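Local coordinates for protein Ser-thr phosphatase MSPP (Mycobacterium smegmatis, PDB 2JFR) that probably acts as a metal-dependent protein serine/threonine phosphatase of the PPM (PP2C) family, binding manganese and magnesium ions, at residues 38-43 with 86-91; 47-52 with 75-80; 180-185 with 228-233; 7-12 with 205-210; 104-109 with 168-173. All blocks are in the same frame, centred on the assembly; numbering follows the deposited sequence.

Interaction 1. Residues 38-43 with 86-91; sequences FGARGH and TVSGTT
Phe38 and Gly89 form an antiparallel hydrogen-bonded pair: Phe38 N donates a hydrogen bond to Gly89 O over 2.9 Å, and Gly89 N returns a bond to Phe38 O at 3.1 Å. Beside this pair, Ser88 CA approaches Phe38 O in a CA-H...O contact. The aromatic packing is centred on the same two residues. With CG held between the backbone N and the carbonyl carbon (chi1 69°), the Phe38 ring folds across the opposing backbone; Gly89 N lies over its centre, 3.6 Å above the plane, and Gly89 CA makes a CH-pi contact at 4.1 Å from the ring centroid. CE1 of Phe38 also touches CG1 of Val87 at 4.0 Å. Here strand 31-38 gives way to helix 42-59 through a type I turn from Gly39 to Gly42, just after Asp36 and Gly37, which bind magnesium; the Phe38 side chain itself lies about 3 Å from a bound phosphate. Polar bonds secure the turn. Ser88 OG accepts from Arg41 N, the N-cap residue, over 2.9 Å and nearly straight at 165°. Ala40 N is also near that hydroxyl but badly angled, and it donates instead to a water that in turn donates to Val87 O and is hydrogen-bonded to Thr86 OG1, 2.7 Å away.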
# COMPACT_ATOMS: atom_id res chain seq x y z
N PHE A 38 5.26 3.62 11.12
CA PHE A 38 4.79 4.38 12.24
C PHE A 38 5.76 4.25 13.40
O PHE A 38 6.47 3.24 13.50
CB PHE A 38 3.38 3.99 12.68
CG PHE A 38 3.24 2.64 13.31
CD1 PHE A 38 3.44 2.47 14.68
CD2 PHE A 38 2.95 1.53 12.49
CE1 PHE A 38 3.34 1.25 15.29
CE2 PHE A 38 2.83 0.27 13.17
CZ PHE A 38 3.06 0.19 14.56
N GLY A 39 5.67 5.18 14.32
CA GLY A 39 6.47 5.19 15.51
C GLY A 39 7.78 5.93 15.30
O GLY A 39 8.11 6.41 14.23
N ALA A 40 8.55 5.98 16.41
CA ALA A 40 9.81 6.72 16.38
C ALA A 40 10.76 6.20 15.33
O ALA A 40 11.59 6.96 14.83
CB ALA A 40 10.48 6.66 17.74
N ARG A 41 10.68 4.91 15.01
CA ARG A 41 11.55 4.33 14.02
C ARG A 41 10.70 3.77 12.85
O ARG A 41 11.10 2.82 12.18
CB ARG A 41 12.46 3.28 14.62
CG ARG A 41 13.50 3.79 15.58
CD ARG A 41 14.37 2.78 16.29
NE ARG A 41 15.26 2.11 15.36
CZ ARG A 41 16.09 1.13 15.57
NH1 ARG A 41 16.21 0.63 16.79
NH2 ARG A 41 16.84 0.61 14.62
N GLY A 42 9.60 4.45 12.57
CA GLY A 42 8.77 3.98 11.46
C GLY A 42 9.47 4.00 10.11
O GLY A 42 9.18 3.16 9.25
N HIS A 43 10.38 4.94 9.87
CA HIS A 43 11.16 4.96 8.64
C HIS A 43 11.99 3.73 8.49
O HIS A 43 12.10 3.12 7.42
CB HIS A 43 12.05 6.20 8.60
CG HIS A 43 13.03 6.38 9.68
ND1 HIS A 43 14.28 6.88 9.64
CD2 HIS A 43 12.76 6.13 10.99
CE1 HIS A 43 14.81 6.93 10.85
NE2 HIS A 43 13.84 6.49 11.67
N THR A 86 9.24 2.05 22.78
CA THR A 86 7.90 2.25 22.25
C THR A 86 7.84 1.44 20.94
O THR A 86 8.88 1.07 20.42
CB THR A 86 7.47 3.71 22.01
OG1 THR A 86 8.35 4.29 21.08
CG2 THR A 86 7.54 4.50 23.29
N VAL A 87 6.64 1.20 20.50
CA VAL A 87 6.41 0.37 19.38
C VAL A 87 6.55 1.18 18.06
O VAL A 87 5.91 2.22 17.90
CB VAL A 87 5.02 -0.29 19.45
CG1 VAL A 87 4.72 -1.12 18.22
CG2 VAL A 87 4.94 -1.17 20.73
N SER A 88 7.36 0.67 17.15
CA SER A 88 7.42 1.09 15.75
C SER A 88 7.13 -0.14 14.88
O SER A 88 7.41 -1.27 15.23
CB SER A 88 8.76 1.67 15.38
OG SER A 88 8.99 2.89 16.11
N GLY A 89 6.58 0.13 13.72
CA GLY A 89 6.26 -0.96 12.79
C GLY A 89 5.83 -0.33 11.50
O GLY A 89 6.06 0.86 11.23
N THR A 90 5.19 -1.13 10.63
CA THR A 90 4.79 -0.63 9.33
C THR A 90 3.62 -1.41 8.79
O THR A 90 3.44 -2.58 9.08
CB THR A 90 5.99 -0.70 8.34
OG1 THR A 90 5.67 -0.04 7.12
CG2 THR A 90 6.49 -2.10 8.10
N THR A 91 2.86 -0.74 7.95
CA THR A 91 1.95 -1.44 7.05
C THR A 91 2.76 -2.04 5.93
O THR A 91 3.92 -1.65 5.66
CB THR A 91 0.88 -0.53 6.50
OG1 THR A 91 1.51 0.28 5.51
CG2 THR A 91 0.19 0.32 7.53
O HOH W 1 7.24 4.65 18.63

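Interaction 2. Residues 47-52 with 75-80; sequences ATALKT and LRVFEL
Thr48 and Val77 meet in a small apolar contact between helices 42-59 and 63-81, which follow each other in the chain and pack as an antiparallel hairpin. The two short segments run at 143° to each other, with their axes 9.2 Å apart at the closest, and no hydrogen bond links them. The methyl of Thr48 does most of the touching. With OG1 beside the backbone N (chi1 -62°) and hydrogen-bonded to the carbonyl of His44, one turn earlier, CG2 is left anti to that N and faces the other helix. There CG2 of Thr48 lies 3.9 Å from CG2 of Val77, the two side chains passing side by side, each headed toward the other's helix, and 3.9 Å from CD1 of Leu80. CG2 of Val77 reaches farther, to within 3.8 Å of the backbone N of Ala49 and 4.2 Å of its CB. A turn along, OG1 of Thr52 lies against CB of Arg76 at 4.0 Å, the two side chains crossing almost perpendicularly. Leu160, in a loop, touches both Ala49 and Val77, and beneath helix 42-59 Leu50 packs on strands 23-28, 31-38 and 89-96.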
# COMPACT_ATOMS: atom_id res chain seq x y z
N ALA A 47 11.36 0.93 5.43
CA ALA A 47 12.50 0.69 4.51
C ALA A 47 13.00 -0.71 4.65
O ALA A 47 13.31 -1.39 3.64
CB ALA A 47 13.61 1.67 4.79
N THR A 48 13.13 -1.22 5.88
CA THR A 48 13.65 -2.56 6.07
C THR A 48 12.66 -3.58 5.52
O THR A 48 13.08 -4.56 4.92
CB THR A 48 13.90 -2.81 7.56
OG1 THR A 48 14.88 -1.89 8.05
CG2 THR A 48 14.39 -4.22 7.81
N ALA A 49 11.38 -3.35 5.76
CA ALA A 49 10.38 -4.30 5.25
C ALA A 49 10.52 -4.46 3.73
O ALA A 49 10.48 -5.57 3.23
CB ALA A 49 8.99 -3.87 5.62
N LEU A 50 10.65 -3.34 3.02
CA LEU A 50 10.71 -3.43 1.56
C LEU A 50 12.01 -4.01 1.07
O LEU A 50 12.02 -4.75 0.08
CB LEU A 50 10.39 -2.08 0.92
CG LEU A 50 8.98 -1.56 1.16
CD1 LEU A 50 8.76 -0.33 0.31
CD2 LEU A 50 7.91 -2.62 0.90
N LYS A 51 13.13 -3.71 1.74
CA LYS A 51 14.40 -4.31 1.35
C LYS A 51 14.32 -5.82 1.49
O LYS A 51 14.78 -6.58 0.63
CB LYS A 51 15.53 -3.73 2.17
CG LYS A 51 16.90 -4.18 1.77
CD LYS A 51 18.06 -3.53 2.52
CE LYS A 51 19.42 -3.87 1.89
NZ LYS A 51 20.55 -3.21 2.60
N THR A 52 13.79 -6.27 2.60
CA THR A 52 13.67 -7.70 2.85
C THR A 52 12.67 -8.35 1.89
O THR A 52 12.92 -9.44 1.38
CB THR A 52 13.29 -7.96 4.30
OG1 THR A 52 14.24 -7.37 5.20
CG2 THR A 52 13.15 -9.44 4.63
N LEU A 75 9.74 -10.64 10.49
CA LEU A 75 10.69 -11.10 11.49
C LEU A 75 11.89 -10.16 11.55
O LEU A 75 12.37 -9.86 12.65
CB LEU A 75 11.10 -12.54 11.20
CG LEU A 75 12.00 -13.15 12.28
CD1 LEU A 75 11.26 -13.22 13.60
CD2 LEU A 75 12.44 -14.54 11.83
N ARG A 76 12.38 -9.72 10.43
CA ARG A 76 13.57 -8.86 10.43
C ARG A 76 13.27 -7.54 11.08
O ARG A 76 14.05 -7.06 11.89
CB ARG A 76 14.12 -8.66 9.01
CG ARG A 76 15.46 -8.01 8.98
CD ARG A 76 16.56 -8.92 9.55
NE ARG A 76 17.65 -8.26 10.25
CZ ARG A 76 18.11 -8.46 11.48
NH1 ARG A 76 17.61 -9.36 12.31
NH2 ARG A 76 19.14 -7.73 11.90
N VAL A 77 12.12 -6.92 10.77
CA VAL A 77 11.75 -5.68 11.43
C VAL A 77 11.59 -5.87 12.92
O VAL A 77 12.04 -5.06 13.71
CB VAL A 77 10.55 -5.04 10.77
CG1 VAL A 77 10.12 -3.79 11.53
CG2 VAL A 77 10.81 -4.69 9.30
N PHE A 78 10.91 -6.96 13.30
CA PHE A 78 10.71 -7.21 14.74
C PHE A 78 12.04 -7.48 15.45
O PHE A 78 12.23 -6.96 16.59
CB PHE A 78 9.75 -8.37 14.93
CG PHE A 78 9.53 -8.68 16.38
CD1 PHE A 78 8.97 -7.74 17.24
CD2 PHE A 78 9.87 -9.90 16.88
CE1 PHE A 78 8.78 -8.01 18.58
CE2 PHE A 78 9.70 -10.21 18.23
CZ PHE A 78 9.11 -9.24 19.06
N GLU A 79 12.94 -8.19 14.84
CA GLU A 79 14.26 -8.40 15.45
C GLU A 79 14.99 -7.10 15.61
O GLU A 79 15.68 -6.88 16.64
CB GLU A 79 15.08 -9.37 14.59
CG GLU A 79 14.58 -10.81 14.66
CD GLU A 79 15.21 -11.69 13.59
OE1 GLU A 79 15.97 -11.18 12.71
OE2 GLU A 79 14.95 -12.94 13.57
N LEU A 80 14.87 -6.19 14.68
CA LEU A 80 15.58 -4.91 14.80
C LEU A 80 14.94 -3.90 15.72
O LEU A 80 15.68 -3.15 16.36
CB LEU A 80 15.68 -4.33 13.39
CG LEU A 80 16.69 -5.13 12.52
CD1 LEU A 80 16.50 -4.67 11.08
CD2 LEU A 80 18.12 -4.97 13.01

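Interaction 3. Residues 180-185 with 228-233; sequences RLLISS and VVVIDL
Leu182 sets its CD1 methyl against CB of Val228 at 3.8 Å and CG2 of Val230, also at 3.8 Å, on the sheet face that helix 206-219 covers. Its CG extends anti to the backbone N (chi1 169°), which carries the branch over the neighbouring strand. On the other face Leu181 CB meets Ile231 CD1 at 4.1 Å, Leu181 CG meets Leu233 CD1, and Ile183 lies beside Val229. The backbones between these layers are joined by four hydrogen bonds, two in each of the hydrogen-bonded pairs Leu181-Ile231 and Ile183-Val229, with CA-H...O contacts alternating between them. At the polar end Arg180 and Asp232 lie side by side. In the modelled conformer of Asp232, one of two, NE of Arg180 reaches OD1 at 2.8 Å and NH2 reaches OD2 at 3.1 Å on its syn lone pair, a side-on salt bridge with the two planes only 27° apart. CG1 of Val230 covers one guanidinium face, 3.4 Å from NE, and NH1 is hydrogen-bonded to Ala201 O and Ser203 O. These are adjacent antiparallel strands in one sheet of the PP2C beta sandwich; strand 180-184 leads directly toward Asp186, a manganese ligand.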
# COMPACT_ATOMS: atom_id res chain seq x y z
N ARG A 180 -6.07 -0.06 -14.31
CA ARG A 180 -5.00 0.55 -13.59
C ARG A 180 -5.10 0.11 -12.13
O ARG A 180 -6.20 0.12 -11.57
CB ARG A 180 -5.03 2.07 -13.71
CG ARG A 180 -4.07 2.80 -12.81
CD ARG A 180 -4.08 4.29 -13.11
NE ARG A 180 -3.32 4.54 -14.33
CZ ARG A 180 -3.19 5.73 -14.88
NH1 ARG A 180 -3.78 6.78 -14.34
NH2 ARG A 180 -2.48 5.85 -15.97
N LEU A 181 -3.97 -0.26 -11.53
CA LEU A 181 -3.93 -0.53 -10.11
C LEU A 181 -3.21 0.62 -9.43
O LEU A 181 -2.26 1.18 -9.97
CB LEU A 181 -3.19 -1.84 -9.82
CG LEU A 181 -3.78 -3.06 -10.47
CD1 LEU A 181 -2.95 -4.28 -10.11
CD2 LEU A 181 -5.24 -3.29 -10.06
N LEU A 182 -3.66 0.95 -8.23
CA LEU A 182 -3.04 1.97 -7.39
C LEU A 182 -2.83 1.40 -6.04
O LEU A 182 -3.81 0.95 -5.40
CB LEU A 182 -3.95 3.20 -7.32
CG LEU A 182 -3.56 4.27 -6.24
CD1 LEU A 182 -2.25 4.90 -6.54
CD2 LEU A 182 -4.65 5.35 -6.15
N ILE A 183 -1.61 1.45 -5.53
CA ILE A 183 -1.33 1.17 -4.14
C ILE A 183 -1.04 2.52 -3.48
O ILE A 183 -0.24 3.29 -4.03
CB ILE A 183 -0.16 0.23 -3.91
CG1 ILE A 183 -0.20 -1.00 -4.82
CG2 ILE A 183 -0.11 -0.17 -2.45
CD1 ILE A 183 1.07 -1.82 -4.75
N SER A 184 -1.63 2.82 -2.35
CA SER A 184 -1.37 4.09 -1.69
C SER A 184 -1.22 3.89 -0.20
O SER A 184 -1.86 3.04 0.39
CB SER A 184 -2.51 5.02 -1.97
OG SER A 184 -2.26 6.32 -1.49
N SER A 185 -0.41 4.76 0.42
CA SER A 185 -0.54 4.92 1.85
C SER A 185 -1.84 5.66 2.15
O SER A 185 -2.47 6.29 1.30
CB SER A 185 0.66 5.60 2.47
OG SER A 185 0.78 6.93 1.99
N VAL A 228 2.29 6.72 -3.48
CA VAL A 228 1.45 6.08 -4.47
C VAL A 228 2.30 5.30 -5.47
O VAL A 228 3.38 5.74 -5.89
CB VAL A 228 0.54 7.10 -5.17
CG1 VAL A 228 -0.48 7.66 -4.22
CG2 VAL A 228 1.34 8.22 -5.84
N VAL A 229 1.77 4.15 -5.88
CA VAL A 229 2.34 3.32 -6.92
C VAL A 229 1.20 3.02 -7.89
O VAL A 229 0.16 2.48 -7.48
CB VAL A 229 2.92 2.04 -6.36
CG1 VAL A 229 3.46 1.15 -7.49
CG2 VAL A 229 4.00 2.33 -5.34
N VAL A 230 1.40 3.37 -9.17
CA VAL A 230 0.42 3.15 -10.22
C VAL A 230 0.95 2.14 -11.17
O VAL A 230 2.11 2.24 -11.61
CB VAL A 230 0.08 4.50 -10.91
CG1 VAL A 230 -0.65 4.31 -12.22
CG2 VAL A 230 -0.75 5.35 -10.01
N ILE A 231 0.12 1.17 -11.56
CA ILE A 231 0.49 0.10 -12.49
C ILE A 231 -0.58 0.05 -13.57
O ILE A 231 -1.76 -0.15 -13.27
CB ILE A 231 0.57 -1.26 -11.77
CG1 ILE A 231 1.43 -1.23 -10.49
CG2 ILE A 231 1.08 -2.30 -12.73
CD1 ILE A 231 0.93 -2.11 -9.43
N ASP A 232 -0.18 0.21 -14.84
CA ASP A 232 -1.06 0.11 -15.98
C ASP A 232 -0.97 -1.28 -16.59
O ASP A 232 0.13 -1.70 -16.93
CB ASP A 232 -0.73 1.18 -17.03
CG ASP A 232 -1.39 2.50 -16.70
OD1 ASP A 232 -2.47 2.54 -16.09
OD2 ASP A 232 -0.77 3.50 -17.10
N LEU A 233 -2.10 -1.96 -16.74
CA LEU A 233 -2.13 -3.34 -17.18
C LEU A 233 -2.50 -3.43 -18.68
O LEU A 233 -3.32 -2.64 -19.18
CB LEU A 233 -3.13 -4.14 -16.37
CG LEU A 233 -2.87 -4.16 -14.88
CD1 LEU A 233 -3.97 -4.91 -14.14
CD2 LEU A 233 -1.48 -4.69 -14.55

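Interaction 4. Residues 7-12 with 205-210; sequences SAATAT and DPQVAV
Pro206 and its planar peptide carbonyl meet the side chains of strand 5-13. CB of Ala9 sits against that carbonyl, 3.5 Å from Pro206 O, and is also 4.1 Å from the ring atom CB of Pro206. CG of the same ring faces OG of Ser7, whose short approach is somewhat doubtful because the serine has a second conformer. The flat carboxylate of Asp205 works within its own segment: OD1 accepts from Gln207 N over 2.9 Å, the donor lying 39° out of the carboxylate plane, and this N-cap bond fixes the first turn of the helix just where Pro206 and Gln207 come up to the strand. One turn on, Val210 carries the rest of the contact. Its two methyls lie over successive peptide groups of the strand, CG1 3.6 Å from Ala9 O and CG2 3.6 Å from Thr10 O. With CG1 anti to the carbonyl carbon (chi1 -66°), CG2 falls between the backbone N and that carbon, and CB itself closes to 3.7 Å from CB of Ala11. Small residues pointing toward the helix permit this close fit; the axes of the two short segments come within 7.2 Å and run 21° from parallel. The helix also spans the adjoining strands of the sheet: Val210 rests on Val228 and Val230 of strand 226-233, while Pro206 and Ala209 reach Arg180 of strand 180-184.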
# COMPACT_ATOMS: atom_id res chain seq x y z
N SER A 7 3.25 -0.11 -17.89
CA SER A 7 4.20 0.74 -17.24
C SER A 7 3.70 0.96 -15.80
O SER A 7 2.63 0.52 -15.40
CB SER A 7 4.39 2.06 -17.94
OG SER A 7 3.31 2.91 -17.66
N ALA A 8 4.58 1.54 -15.05
CA ALA A 8 4.33 1.80 -13.64
C ALA A 8 5.03 3.07 -13.25
O ALA A 8 5.99 3.51 -13.90
CB ALA A 8 4.79 0.66 -12.77
N ALA A 9 4.58 3.70 -12.19
CA ALA A 9 5.17 4.92 -11.68
C ALA A 9 4.97 4.97 -10.17
O ALA A 9 4.03 4.40 -9.66
CB ALA A 9 4.56 6.17 -12.33
N THR A 10 5.84 5.74 -9.53
CA THR A 10 5.71 5.93 -8.08
C THR A 10 5.93 7.39 -7.74
O THR A 10 6.66 8.11 -8.44
CB THR A 10 6.68 5.10 -7.28
OG1 THR A 10 8.02 5.60 -7.35
CG2 THR A 10 6.72 3.63 -7.74
N ALA A 11 5.37 7.80 -6.62
CA ALA A 11 5.68 9.12 -6.05
C ALA A 11 5.51 9.03 -4.54
O ALA A 11 4.66 8.29 -4.04
CB ALA A 11 4.82 10.23 -6.59
N THR A 12 6.28 9.84 -3.85
CA THR A 12 6.12 9.94 -2.42
C THR A 12 6.31 11.37 -2.04
O THR A 12 7.12 12.10 -2.58
CB THR A 12 7.13 8.97 -1.73
OG1 THR A 12 6.89 8.91 -0.28
CG2 THR A 12 8.60 9.39 -1.89
N ASP A 205 -1.24 9.51 -18.35
CA ASP A 205 0.16 9.14 -18.14
C ASP A 205 0.38 8.79 -16.70
O ASP A 205 0.16 9.61 -15.83
CB ASP A 205 1.03 10.31 -18.58
CG ASP A 205 2.53 10.14 -18.44
OD1 ASP A 205 3.01 9.23 -17.71
OD2 ASP A 205 3.30 10.95 -19.03
N PRO A 206 0.75 7.57 -16.38
CA PRO A 206 0.96 7.20 -14.95
C PRO A 206 1.97 8.06 -14.23
O PRO A 206 1.84 8.26 -13.01
CB PRO A 206 1.46 5.77 -15.02
CG PRO A 206 1.83 5.58 -16.42
CD PRO A 206 1.09 6.47 -17.32
N GLN A 207 3.00 8.59 -14.91
CA GLN A 207 3.92 9.48 -14.19
C GLN A 207 3.27 10.81 -13.85
O GLN A 207 3.60 11.39 -12.83
CB GLN A 207 5.18 9.71 -15.05
CG GLN A 207 5.96 8.41 -15.27
CD GLN A 207 7.13 8.62 -16.21
OE1 GLN A 207 8.29 8.71 -15.79
NE2 GLN A 207 6.84 8.68 -17.52
N VAL A 208 2.32 11.28 -14.66
CA VAL A 208 1.52 12.43 -14.29
C VAL A 208 0.56 12.07 -13.15
O VAL A 208 0.38 12.83 -12.21
CB VAL A 208 0.77 12.96 -15.52
CG1 VAL A 208 -0.20 14.05 -15.10
CG2 VAL A 208 1.82 13.51 -16.50
N ALA A 209 -0.08 10.90 -13.24
CA ALA A 209 -1.01 10.47 -12.22
C ALA A 209 -0.37 10.50 -10.85
O ALA A 209 -0.96 11.02 -9.90
CB ALA A 209 -1.59 9.07 -12.47
N VAL A 210 0.82 9.94 -10.69
CA VAL A 210 1.41 9.87 -9.36
C VAL A 210 1.75 11.25 -8.85
O VAL A 210 1.57 11.53 -7.64
CB VAL A 210 2.59 8.91 -9.26
CG1 VAL A 210 2.16 7.46 -9.48
CG2 VAL A 210 3.76 9.26 -10.20

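Interaction 5. Residues 104-109 with 168-173; sequences GPLVVN and PDVFGI
Val107 and Phe171 form one hydrogen-bonded pair (Val107 N to Phe171 O 2.9 Å) and Asn109 and Asp169 the next between two antiparallel strands, and a further bond from Ile173 N to Pro105 O continues the pairing. Ile173 folds back over the first strand: its CG1 lies 3.9 Å from CG1 of Val107, the two side chains nearly at right angles, and its CD1 comes to 3.6 Å from the carbonyl carbon of Leu106. Strand 169-172 forms one border of the second sheet of the PP2C sandwich, with helix 63-81 packed on the face that carries Leu106, Val108 and Val170. On that face Val108 lies alongside Pro168, its CG1 3.7 Å from CB of the proline ring. Asn109 and Asp169 share the other face, with amide and carboxylate planes 70° apart. ND2 of Asn109 lies 3.4 Å from CB of Asp169, and a water donates both to Asn109 OD1 and, at 2.7 Å, to Asp169 OD2. That carboxylate also forms salt bridges with Arg138 and Arg158 and a hydrogen bond with His130, so it probably stays charged.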
# COMPACT_ATOMS: atom_id res chain seq x y z
N GLY A 104 -2.13 -15.81 -11.36
CA GLY A 104 -2.63 -14.52 -11.64
C GLY A 104 -2.26 -13.48 -10.58
O GLY A 104 -1.67 -13.80 -9.53
N PRO A 105 -2.60 -12.24 -10.83
CA PRO A 105 -2.18 -11.13 -9.95
C PRO A 105 -2.63 -11.36 -8.52
O PRO A 105 -3.76 -11.84 -8.27
CB PRO A 105 -2.79 -9.92 -10.58
CG PRO A 105 -2.82 -10.28 -12.07
CD PRO A 105 -3.25 -11.71 -12.05
N LEU A 106 -1.77 -11.01 -7.59
CA LEU A 106 -1.99 -11.31 -6.17
C LEU A 106 -1.66 -10.09 -5.32
O LEU A 106 -0.68 -9.40 -5.60
CB LEU A 106 -1.08 -12.48 -5.78
CG LEU A 106 -1.41 -13.17 -4.43
CD1 LEU A 106 -2.66 -13.99 -4.56
CD2 LEU A 106 -0.26 -14.00 -4.00
N VAL A 107 -2.48 -9.86 -4.32
CA VAL A 107 -2.19 -8.84 -3.27
C VAL A 107 -2.00 -9.52 -1.96
O VAL A 107 -2.73 -10.46 -1.57
CB VAL A 107 -3.25 -7.74 -3.23
CG1 VAL A 107 -4.65 -8.25 -2.95
CG2 VAL A 107 -2.87 -6.64 -2.23
N VAL A 108 -0.99 -9.04 -1.21
CA VAL A 108 -0.75 -9.44 0.18
C VAL A 108 -0.71 -8.14 0.97
O VAL A 108 0.02 -7.22 0.61
CB VAL A 108 0.57 -10.22 0.30
CG1 VAL A 108 0.78 -10.61 1.77
CG2 VAL A 108 0.59 -11.43 -0.61
N ASN A 109 -1.51 -8.04 2.04
CA ASN A 109 -1.62 -6.76 2.70
C ASN A 109 -1.85 -6.92 4.19
O ASN A 109 -2.55 -7.80 4.69
CB ASN A 109 -2.72 -5.90 2.08
CG ASN A 109 -4.17 -6.51 2.18
OD1 ASN A 109 -4.98 -5.98 2.92
ND2 ASN A 109 -4.36 -7.57 1.45
N PRO A 168 -1.11 -11.79 7.22
CA PRO A 168 -1.58 -10.85 6.22
C PRO A 168 -2.79 -11.42 5.48
O PRO A 168 -2.99 -12.62 5.38
CB PRO A 168 -0.39 -10.72 5.24
CG PRO A 168 0.29 -12.02 5.29
CD PRO A 168 0.19 -12.40 6.77
N ASP A 169 -3.59 -10.53 4.92
CA ASP A 169 -4.58 -10.94 3.94
C ASP A 169 -3.84 -11.26 2.63
O ASP A 169 -2.85 -10.61 2.29
CB ASP A 169 -5.58 -9.85 3.70
CG ASP A 169 -6.59 -9.64 4.82
OD1 ASP A 169 -6.66 -10.51 5.74
OD2 ASP A 169 -7.26 -8.60 4.83
N VAL A 170 -4.36 -12.24 1.91
CA VAL A 170 -3.78 -12.74 0.66
C VAL A 170 -4.92 -12.98 -0.29
O VAL A 170 -5.79 -13.80 0.06
CB VAL A 170 -3.00 -14.03 0.89
CG1 VAL A 170 -2.41 -14.53 -0.44
CG2 VAL A 170 -1.94 -13.81 1.95
N PHE A 171 -4.98 -12.40 -1.48
CA PHE A 171 -6.06 -12.74 -2.38
C PHE A 171 -5.67 -12.37 -3.79
O PHE A 171 -4.88 -11.45 -4.06
CB PHE A 171 -7.38 -12.04 -2.03
CG PHE A 171 -8.54 -12.99 -2.33
CD1 PHE A 171 -8.82 -14.00 -1.48
CD2 PHE A 171 -9.30 -12.88 -3.50
CE1 PHE A 171 -9.86 -14.89 -1.76
CE2 PHE A 171 -10.32 -13.76 -3.75
CZ PHE A 171 -10.57 -14.78 -2.91
N GLY A 172 -6.29 -13.04 -4.75
CA GLY A 172 -6.17 -12.65 -6.13
C GLY A 172 -6.77 -11.29 -6.35
O GLY A 172 -7.69 -10.85 -5.71
N ILE A 173 -6.24 -10.61 -7.38
CA ILE A 173 -6.73 -9.33 -7.84
C ILE A 173 -7.50 -9.55 -9.15
O ILE A 173 -6.89 -10.07 -10.11
CB ILE A 173 -5.59 -8.31 -8.10
CG1 ILE A 173 -4.64 -8.21 -6.88
CG2 ILE A 173 -6.17 -6.98 -8.49
CD1 ILE A 173 -3.37 -7.50 -7.22
O HOH W 2 -7.66 -7.23 2.50

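How the interactions relate
Interactions 1 and 2 share helix 42-59 and lie about 11 Å apart between centres, touching where Thr90 CG2 meets Ala49 CB at 3.9 Å. Interaction 5 belongs to interaction 1's sheet, since strands 89-96 and 106-110 are neighbours, but its centre is about 24 Å away. Interactions 3 and 4, with centres about 8 Å apart, meet at the other sheet, strand 226-233 standing between strands 5-13 and 180-184. Leu181 and Ile173 bridge interactions 3 and 5. Along the chain, interaction 4 joins the first strand to a late helix and encloses interactions 1, 2 and 5. Two sheets with helices outside result, the manganese and magnesium bound by Asp36 lying at one end, close to interaction 1.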